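Local structure of MxaA (Stigmatella aurantiaca, 4W4T) at residues 32-43 with 224-235; 243-251 with 283-291. The protein takes part in myxalamid biosynthesis, its NADPH-dependent terminal reductase domain, the part present here, probably releasing the finished chain by reduction. All coordinates share one frame; numbering follows the deposited sequence.

Contact 1 (32-43 with 224-235); sequences MEADAVLDAEIA and VAEKLVREASRR
Val224 points its two methyls at different residues: CG2 lies 3.7 Å from CB of Met32, a selenomethionine, while CG1 packs against the CB and carbonyl carbon of Asp35, whose carboxylate turns to Tyr159. The CB atoms of Lys227 and Ala36 meet at 3.7 Å. Leu228 brings CD2 up to the carbonyl oxygens of Asp35 and Ala36 and to Leu38 CD1. Glu231 lays its CG beside Leu38 CB, and its OE2 accepts from Arg235 NE at 2.7 Å in a salt bridge. Ala232 CB supports Leu38 CD2, and Arg234 holds the Glu231 carboxylate side-on. Arg235, extended from CG to NE (chi2 180°, chi3 -170°), carries its guanidinium to the type I beta turn from Asp39 to Ile42: NH2 donates to Leu38 O at 2.7 Å, NH1 to Asp39 O and Ile42 O, each at 2.8 Å, near the guanidinium plane but more than 40° above the carbonyl planes, while Leu38 CD2 lies over one guanidinium face, toward its rim. A leucine here would probably leave Leu38 O and Ile42 O without these donors, and Asp39 O and Glu231 each one partner short. Segment 32-43 flanks helix 217-234, whose Val229 also touches helix 159-177 and strands 185-188 and 239-248.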
loop_
_atom_site.group_PDB
_atom_site.type_symbol
_atom_site.label_atom_id
_atom_site.label_comp_id
_atom_site.label_asym_id
_atom_site.label_seq_id
_atom_site.Cartn_x
_atom_site.Cartn_y
_atom_site.Cartn_z
HETATM N N MSE A 32 11.740 18.757 -10.071
HETATM C CA MSE A 32 10.597 19.650 -9.862
HETATM C C MSE A 32 10.874 21.031 -10.421
HETATM O O MSE A 32 10.046 21.613 -11.133
HETATM C CB MSE A 32 10.259 19.748 -8.371
HETATM C CG MSE A 32 9.702 18.461 -7.803
HETATM SE SE MSE A 32 9.624 18.526 -5.838
HETATM C CE MSE A 32 8.266 19.934 -5.630
ATOM N N GLU A 33 12.046 21.561 -10.094
ATOM C CA GLU A 33 12.457 22.858 -10.616
ATOM C C GLU A 33 12.552 22.852 -12.140
ATOM O O GLU A 33 12.145 23.811 -12.799
ATOM C CB GLU A 33 13.799 23.278 -10.009
ATOM C CG GLU A 33 13.713 23.694 -8.556
ATOM C CD GLU A 33 13.034 25.044 -8.365
ATOM O OE1 GLU A 33 12.575 25.640 -9.360
ATOM O OE2 GLU A 33 12.959 25.519 -7.211
ATOM N N ALA A 34 13.106 21.783 -12.694
ATOM C CA ALA A 34 13.187 21.640 -14.141
ATOM C C ALA A 34 11.787 21.620 -14.747
ATOM O O ALA A 34 11.526 22.297 -15.741
ATOM C CB ALA A 34 13.947 20.375 -14.518
ATOM N N ASP A 35 10.893 20.842 -14.142
ATOM C CA ASP A 35 9.527 20.677 -14.656
ATOM C C ASP A 35 8.669 21.947 -14.504
ATOM O O ASP A 35 7.670 22.127 -15.221
ATOM C CB ASP A 35 8.847 19.489 -13.957
ATOM C CG ASP A 35 9.379 18.136 -14.443
ATOM O OD1 ASP A 35 9.954 18.085 -15.553
ATOM O OD2 ASP A 35 9.224 17.118 -13.729
ATOM N N ALA A 36 9.059 22.827 -13.582
ATOM C CA ALA A 36 8.328 24.075 -13.350
ATOM C C ALA A 36 8.646 25.141 -14.401
ATOM O O ALA A 36 8.049 26.207 -14.398
ATOM C CB ALA A 36 8.623 24.613 -11.948
ATOM N N VAL A 37 9.588 24.854 -15.296
ATOM C CA VAL A 37 9.898 25.780 -16.380
ATOM C C VAL A 37 8.894 25.596 -17.507
ATOM O O VAL A 37 8.769 24.512 -18.062
ATOM C CB VAL A 37 11.328 25.578 -16.899
ATOM C CG1 VAL A 37 11.590 26.443 -18.122
ATOM C CG2 VAL A 37 12.323 25.889 -15.790
ATOM N N LEU A 38 8.167 26.661 -17.834
ATOM C CA LEU A 38 7.122 26.590 -18.850
ATOM C C LEU A 38 7.699 26.801 -20.256
ATOM O O LEU A 38 8.363 27.812 -20.504
ATOM C CB LEU A 38 6.037 27.630 -18.567
ATOM C CG LEU A 38 4.789 27.586 -19.448
ATOM C CD1 LEU A 38 4.094 26.239 -19.334
ATOM C CD2 LEU A 38 3.845 28.706 -19.073
ATOM N N ASP A 39 7.442 25.844 -21.149
ATOM C CA ASP A 39 7.912 25.901 -22.538
ATOM C C ASP A 39 7.697 27.285 -23.126
ATOM O O ASP A 39 6.637 27.886 -22.938
ATOM C CB ASP A 39 7.188 24.876 -23.395
ATOM C CG ASP A 39 7.471 23.460 -22.970
ATOM O OD1 ASP A 39 8.517 23.219 -22.325
ATOM O OD2 ASP A 39 6.643 22.578 -23.277
ATOM N N ALA A 40 8.705 27.779 -23.838
ATOM C CA ALA A 40 8.703 29.151 -24.339
ATOM C C ALA A 40 7.526 29.459 -25.253
ATOM O O ALA A 40 7.040 30.593 -25.277
ATOM C CB ALA A 40 10.015 29.439 -25.069
ATOM N N GLU A 41 7.061 28.461 -25.995
ATOM C CA GLU A 41 6.010 28.702 -26.977
ATOM C C GLU A 41 4.636 28.819 -26.325
ATOM O O GLU A 41 3.698 29.320 -26.944
ATOM C CB GLU A 41 5.983 27.606 -28.043
ATOM C CG GLU A 41 5.493 26.245 -27.574
ATOM C CD GLU A 41 6.610 25.343 -27.075
ATOM O OE1 GLU A 41 7.699 25.864 -26.748
ATOM O OE2 GLU A 41 6.394 24.108 -27.005
ATOM N N ILE A 42 4.510 28.372 -25.078
ATOM C CA ILE A 42 3.248 28.547 -24.373
ATOM C C ILE A 42 3.195 29.982 -23.868
ATOM O O ILE A 42 3.589 30.291 -22.736
ATOM C CB ILE A 42 3.083 27.533 -23.235
ATOM C CG1 ILE A 42 3.162 26.114 -23.810
ATOM C CG2 ILE A 42 1.763 27.768 -22.486
ATOM C CD1 ILE A 42 3.138 25.018 -22.773
ATOM N N ALA A 43 2.726 30.860 -24.751
ATOM C CA ALA A 43 2.688 32.295 -24.508
ATOM C C ALA A 43 1.589 32.898 -25.375
ATOM O O ALA A 43 1.013 32.208 -26.201
ATOM C CB ALA A 43 4.035 32.924 -24.811
ATOM N N VAL A 224 4.578 21.952 -8.606
ATOM C CA VAL A 224 5.096 22.180 -9.947
ATOM C C VAL A 224 3.992 22.705 -10.885
ATOM O O VAL A 224 4.200 23.669 -11.639
ATOM C CB VAL A 224 5.719 20.885 -10.511
ATOM C CG1 VAL A 224 6.173 21.079 -11.940
ATOM C CG2 VAL A 224 6.891 20.461 -9.641
ATOM N N ALA A 225 2.823 22.064 -10.852
ATOM C CA ALA A 225 1.706 22.506 -11.688
ATOM C C ALA A 225 1.364 23.977 -11.431
ATOM O O ALA A 225 1.180 24.757 -12.378
ATOM C CB ALA A 225 0.481 21.630 -11.453
ATOM N N GLU A 226 1.303 24.370 -10.162
ATOM C CA GLU A 226 0.930 25.753 -9.872
ATOM C C GLU A 226 2.017 26.717 -10.332
ATOM O O GLU A 226 1.706 27.815 -10.784
ATOM C CB GLU A 226 0.633 25.950 -8.378
ATOM C CG GLU A 226 -0.395 27.061 -8.127
ATOM C CD GLU A 226 -0.474 27.434 -6.664
ATOM O OE1 GLU A 226 -1.287 26.830 -5.944
ATOM O OE2 GLU A 226 0.291 28.322 -6.246
ATOM N N LYS A 227 3.281 26.311 -10.246
ATOM C CA LYS A 227 4.374 27.123 -10.809
ATOM C C LYS A 227 4.176 27.366 -12.307
ATOM O O LYS A 227 4.362 28.487 -12.793
ATOM C CB LYS A 227 5.731 26.462 -10.568
ATOM C CG LYS A 227 6.132 26.392 -9.100
ATOM C CD LYS A 227 6.546 27.748 -8.574
ATOM C CE LYS A 227 7.997 28.040 -8.900
ATOM N NZ LYS A 227 8.394 29.356 -8.312
ATOM N N LEU A 228 3.784 26.323 -13.032
ATOM C CA LEU A 228 3.553 26.447 -14.473
ATOM C C LEU A 228 2.441 27.443 -14.746
ATOM O O LEU A 228 2.557 28.285 -15.638
ATOM C CB LEU A 228 3.204 25.100 -15.094
ATOM C CG LEU A 228 4.346 24.087 -15.175
ATOM C CD1 LEU A 228 3.845 22.792 -15.793
ATOM C CD2 LEU A 228 5.506 24.647 -15.988
ATOM N N VAL A 229 1.376 27.349 -13.952
ATOM C CA VAL A 229 0.218 28.212 -14.128
ATOM C C VAL A 229 0.588 29.661 -13.795
ATOM O O VAL A 229 0.188 30.600 -14.499
ATOM C CB VAL A 229 -0.966 27.732 -13.261
ATOM C CG1 VAL A 229 -2.094 28.749 -13.282
ATOM C CG2 VAL A 229 -1.473 26.396 -13.768
ATOM N N ARG A 230 1.380 29.849 -12.746
ATOM C CA ARG A 230 1.836 31.197 -12.408
ATOM C C ARG A 230 2.692 31.824 -13.519
ATOM O O ARG A 230 2.532 33.005 -13.843
ATOM C CB ARG A 230 2.588 31.180 -11.077
ATOM C CG ARG A 230 1.638 30.927 -9.902
ATOM C CD ARG A 230 2.253 31.164 -8.530
ATOM N NE ARG A 230 1.263 30.799 -7.509
ATOM C CZ ARG A 230 0.297 31.610 -7.091
ATOM N NH1 ARG A 230 0.210 32.843 -7.587
ATOM N NH2 ARG A 230 -0.584 31.200 -6.187
ATOM N N GLU A 231 3.585 31.047 -14.120
ATOM C CA GLU A 231 4.379 31.587 -15.224
ATOM C C GLU A 231 3.500 31.975 -16.411
ATOM O O GLU A 231 3.769 32.968 -17.082
ATOM C CB GLU A 231 5.453 30.588 -15.675
ATOM C CG GLU A 231 6.245 31.013 -16.933
ATOM C CD GLU A 231 7.026 32.330 -16.777
ATOM O OE1 GLU A 231 7.218 32.797 -15.636
ATOM O OE2 GLU A 231 7.446 32.903 -17.810
ATOM N N ALA A 232 2.466 31.186 -16.681
ATOM C CA ALA A 232 1.525 31.511 -17.746
ATOM C C ALA A 232 0.848 32.839 -17.440
ATOM O O ALA A 232 0.686 33.679 -18.321
ATOM C CB ALA A 232 0.488 30.414 -17.918
ATOM N N SER A 233 0.457 33.011 -16.183
ATOM C CA SER A 233 -0.163 34.240 -15.715
ATOM C C SER A 233 0.803 35.398 -15.927
ATOM O O SER A 233 0.410 36.463 -16.415
ATOM C CB SER A 233 -0.549 34.118 -14.229
ATOM O OG SER A 233 -1.217 35.270 -13.750
ATOM N N ARG A 234 2.069 35.175 -15.568
ATOM C CA ARG A 234 3.094 36.198 -15.705
ATOM C C ARG A 234 3.179 36.610 -17.166
ATOM O O ARG A 234 3.360 37.781 -17.481
ATOM C CB ARG A 234 4.460 35.706 -15.218
ATOM C CG ARG A 234 5.464 36.836 -15.027
ATOM C CD ARG A 234 6.899 36.355 -14.908
ATOM N NE ARG A 234 7.319 35.639 -16.104
ATOM C CZ ARG A 234 7.719 36.226 -17.230
ATOM N NH1 ARG A 234 7.751 37.550 -17.309
ATOM N NH2 ARG A 234 8.081 35.490 -18.277
ATOM N N ARG A 235 3.015 35.635 -18.053
ATOM C CA ARG A 235 3.121 35.885 -19.491
ATOM C C ARG A 235 1.859 36.529 -20.065
ATOM O O ARG A 235 1.817 36.864 -21.253
ATOM C CB ARG A 235 3.437 34.584 -20.223
ATOM C CG ARG A 235 4.818 34.030 -19.904
ATOM C CD ARG A 235 5.092 32.737 -20.646
ATOM N NE ARG A 235 6.313 32.116 -20.158
ATOM C CZ ARG A 235 6.775 30.943 -20.569
ATOM N NH1 ARG A 235 6.114 30.243 -21.479
ATOM N NH2 ARG A 235 7.899 30.466 -20.054
#

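Contact 2 (243-251 with 283-291); sequences RPGRVTGHS and DLTPVDYVS
Asp283 OD2 is gripped by two donors, Arg246 N across the contact and the hydroxyl of Thr285, two residues on, both at 2.9 Å; OD1 accepts from Asn312 N. This carboxylate sits where two parallel strands of the Rossmann-like sheet come together, Val247 beside Thr285 and Thr248 beside Pro286. Thr285 N donates to Arg246 O and Thr248 N to Thr285 O, the latter from above the carbonyl plane. Arg246, bent at chi3 (-68°), swings NH1 back to Asp283 O, where it meets a lone pair in the carbonyl plane; a water joins NH1 to Asp283 N. Strand 285-286 leads into helix 287-298, with Pro286 as N-cap and Val287 N bonded to Thr248 O at 2.8 Å. Val247 straddles this start, CG1 against Val287 CB and CG2 against Val290 CG2, while Val287 leans on Phe66 and Leu67 of the NADPH site, whose cofactor is not bound in this chain. Thr248 turns CG2 onto Leu284 CB, its hydroxyl bonding to Tyr406. The Asp288 carboxylate stacks over the His250 ring, the planes 25° apart, and accepts from both N and OG of Ser251: N meets OD1 at 3.0 Å, OG the syn lone pair of OD2 at 2.6 Å.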
loop_
_atom_site.group_PDB
_atom_site.type_symbol
_atom_site.label_atom_id
_atom_site.label_comp_id
_atom_site.label_asym_id
_atom_site.label_seq_id
_atom_site.Cartn_x
_atom_site.Cartn_y
_atom_site.Cartn_z
ATOM N N ARG A 243 -7.267 27.211 -4.313
ATOM C CA ARG A 243 -6.658 26.163 -3.498
ATOM C C ARG A 243 -7.649 25.654 -2.458
ATOM O O ARG A 243 -7.803 26.262 -1.401
ATOM C CB ARG A 243 -5.412 26.687 -2.772
ATOM C CG ARG A 243 -4.290 27.220 -3.641
ATOM C CD ARG A 243 -3.205 27.831 -2.729
ATOM N NE ARG A 243 -1.973 28.183 -3.432
ATOM C CZ ARG A 243 -1.065 29.035 -2.967
ATOM N NH1 ARG A 243 -1.256 29.654 -1.803
ATOM N NH2 ARG A 243 0.036 29.271 -3.668
ATOM N N PRO A 244 -8.333 24.544 -2.753
ATOM C CA PRO A 244 -9.239 23.950 -1.771
ATOM C C PRO A 244 -8.473 23.345 -0.605
ATOM O O PRO A 244 -7.357 22.900 -0.811
ATOM C CB PRO A 244 -9.959 22.859 -2.568
ATOM C CG PRO A 244 -9.749 23.236 -4.017
ATOM C CD PRO A 244 -8.383 23.838 -4.044
ATOM N N GLY A 245 -9.059 23.347 0.582
ATOM C CA GLY A 245 -8.498 22.625 1.710
ATOM C C GLY A 245 -8.891 21.162 1.670
ATOM O O GLY A 245 -8.869 20.521 0.620
ATOM N N ARG A 246 -9.257 20.622 2.827
ATOM C CA ARG A 246 -9.709 19.243 2.916
ATOM C C ARG A 246 -11.194 19.206 2.560
ATOM O O ARG A 246 -12.047 19.636 3.349
ATOM C CB ARG A 246 -9.464 18.683 4.317
ATOM C CG ARG A 246 -10.072 17.321 4.547
ATOM C CD ARG A 246 -9.781 16.831 5.968
ATOM N NE ARG A 246 -8.366 16.535 6.180
ATOM C CZ ARG A 246 -7.590 17.187 7.041
ATOM N NH1 ARG A 246 -8.099 18.175 7.768
ATOM N NH2 ARG A 246 -6.306 16.853 7.181
ATOM N N VAL A 247 -11.495 18.701 1.368
ATOM C CA VAL A 247 -12.842 18.798 0.818
ATOM C C VAL A 247 -13.711 17.649 1.314
ATOM O O VAL A 247 -13.428 16.487 1.023
ATOM C CB VAL A 247 -12.810 18.802 -0.728
ATOM C CG1 VAL A 247 -14.226 18.801 -1.291
ATOM C CG2 VAL A 247 -12.015 19.998 -1.231
ATOM N N THR A 248 -14.764 17.981 2.064
ATOM C CA THR A 248 -15.589 16.969 2.712
ATOM C C THR A 248 -16.997 16.922 2.108
ATOM O O THR A 248 -17.276 17.614 1.132
ATOM C CB THR A 248 -15.670 17.211 4.243
ATOM O OG1 THR A 248 -16.238 18.501 4.506
ATOM C CG2 THR A 248 -14.263 17.162 4.849
ATOM N N GLY A 249 -17.877 16.119 2.700
ATOM C CA GLY A 249 -19.197 15.865 2.138
ATOM C C GLY A 249 -20.056 17.091 1.884
ATOM O O GLY A 249 -19.817 18.164 2.442
ATOM N N HIS A 250 -21.060 16.940 1.024
ATOM C CA HIS A 250 -22.045 17.990 0.805
ATOM C C HIS A 250 -22.798 18.267 2.114
ATOM O O HIS A 250 -23.257 17.334 2.745
ATOM C CB HIS A 250 -23.022 17.577 -0.290
ATOM C CG HIS A 250 -23.918 18.683 -0.742
ATOM N ND1 HIS A 250 -25.052 19.053 -0.050
ATOM C CD2 HIS A 250 -23.856 19.497 -1.827
ATOM C CE1 HIS A 250 -25.646 20.050 -0.684
ATOM N NE2 HIS A 250 -24.936 20.341 -1.764
ATOM N N SER A 251 -22.931 19.536 2.494
ATOM C CA SER A 251 -23.418 19.902 3.841
ATOM C C SER A 251 -24.895 19.602 4.085
ATOM O O SER A 251 -25.351 19.618 5.235
ATOM C CB SER A 251 -23.174 21.388 4.120
ATOM O OG SER A 251 -23.979 22.226 3.299
ATOM N N ASP A 283 -9.203 21.307 9.377
ATOM C CA ASP A 283 -10.027 21.844 8.308
ATOM C C ASP A 283 -10.997 20.805 7.748
ATOM O O ASP A 283 -10.595 19.700 7.398
ATOM C CB ASP A 283 -9.157 22.348 7.166
ATOM C CG ASP A 283 -9.979 22.983 6.069
ATOM O OD1 ASP A 283 -10.773 23.870 6.422
ATOM O OD2 ASP A 283 -9.839 22.607 4.876
ATOM N N LEU A 284 -12.270 21.166 7.672
ATOM C CA LEU A 284 -13.259 20.380 6.942
ATOM C C LEU A 284 -14.076 21.351 6.119
ATOM O O LEU A 284 -14.820 22.168 6.669
ATOM C CB LEU A 284 -14.170 19.579 7.868
ATOM C CG LEU A 284 -13.647 18.309 8.537
ATOM C CD1 LEU A 284 -12.846 18.653 9.771
ATOM C CD2 LEU A 284 -14.831 17.449 8.912
ATOM N N THR A 285 -13.916 21.274 4.806
ATOM C CA THR A 285 -14.528 22.229 3.894
ATOM C C THR A 285 -15.523 21.520 2.983
ATOM O O THR A 285 -15.119 20.831 2.045
ATOM C CB THR A 285 -13.459 22.920 3.039
ATOM O OG1 THR A 285 -12.406 23.410 3.882
ATOM C CG2 THR A 285 -14.059 24.076 2.266
ATOM N N PRO A 286 -16.827 21.663 3.267
ATOM C CA PRO A 286 -17.835 20.946 2.479
ATOM C C PRO A 286 -17.750 21.232 0.971
ATOM O O PRO A 286 -17.549 22.378 0.568
ATOM C CB PRO A 286 -19.146 21.465 3.050
ATOM C CG PRO A 286 -18.819 21.768 4.502
ATOM C CD PRO A 286 -17.425 22.356 4.433
ATOM N N VAL A 287 -17.945 20.199 0.165
ATOM C CA VAL A 287 -17.776 20.318 -1.296
ATOM C C VAL A 287 -18.736 21.344 -1.925
ATOM O O VAL A 287 -18.383 21.983 -2.933
ATOM C CB VAL A 287 -17.948 18.954 -1.986
ATOM C CG1 VAL A 287 -19.398 18.461 -1.913
ATOM C CG2 VAL A 287 -17.448 19.030 -3.444
ATOM N N ASP A 288 -19.917 21.551 -1.325
ATOM C CA ASP A 288 -20.841 22.550 -1.886
ATOM C C ASP A 288 -20.303 23.977 -1.721
ATOM O O ASP A 288 -20.547 24.836 -2.574
ATOM C CB ASP A 288 -22.266 22.439 -1.309
ATOM C CG ASP A 288 -22.309 22.244 0.215
ATOM O OD1 ASP A 288 -21.488 21.478 0.751
ATOM O OD2 ASP A 288 -23.206 22.846 0.858
ATOM N N TYR A 289 -19.519 24.226 -0.682
ATOM C CA TYR A 289 -18.862 25.524 -0.571
ATOM C C TYR A 289 -17.719 25.682 -1.583
ATOM O O TYR A 289 -17.576 26.736 -2.197
ATOM C CB TYR A 289 -18.330 25.747 0.842
ATOM C CG TYR A 289 -17.468 26.982 0.956
ATOM C CD1 TYR A 289 -18.022 28.261 0.833
ATOM C CD2 TYR A 289 -16.100 26.875 1.175
ATOM C CE1 TYR A 289 -17.237 29.382 0.932
ATOM C CE2 TYR A 289 -15.305 27.991 1.288
ATOM C CZ TYR A 289 -15.877 29.242 1.160
ATOM O OH TYR A 289 -15.082 30.352 1.261
ATOM N N VAL A 290 -16.882 24.652 -1.719
ATOM C CA VAL A 290 -15.762 24.739 -2.646
ATOM C C VAL A 290 -16.267 24.959 -4.065
ATOM O O VAL A 290 -15.805 25.871 -4.759
ATOM C CB VAL A 290 -14.884 23.484 -2.605
ATOM C CG1 VAL A 290 -13.729 23.631 -3.568
ATOM C CG2 VAL A 290 -14.371 23.259 -1.184
ATOM N N SER A 291 -17.237 24.159 -4.493
ATOM C CA SER A 291 -17.717 24.293 -5.867
ATOM C C SER A 291 -18.391 25.645 -6.076
ATOM O O SER A 291 -18.153 26.289 -7.093
ATOM C CB SER A 291 -18.667 23.157 -6.258
ATOM O OG SER A 291 -19.826 23.112 -5.447
HETATM O O HOH W 1 -6.455 20.408 8.672
#

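In the fold
Along the chain the two contacts come in series, contact 1 complete before contact 2 begins. Their centres lie about 28 Å apart, yet a single helix-strand unit connects them: helix 217-234 supplies one side of contact 1 and is followed by strand 239-248, which supplies one side of contact 2. They also touch directly, through a salt bridge of 2.8 Å between Glu226 OE2 and Arg243 NH2. The centre of contact 1 is about 20 Å from that of the chain, where an N-terminal segment packs on the outside of the helix; contact 2 is nearer the middle, beside Phe66 and Leu67 of the NADPH site. As in Rossmann-type folds generally, consecutive helix-strand units build the parallel sheet, with helices packed upon it.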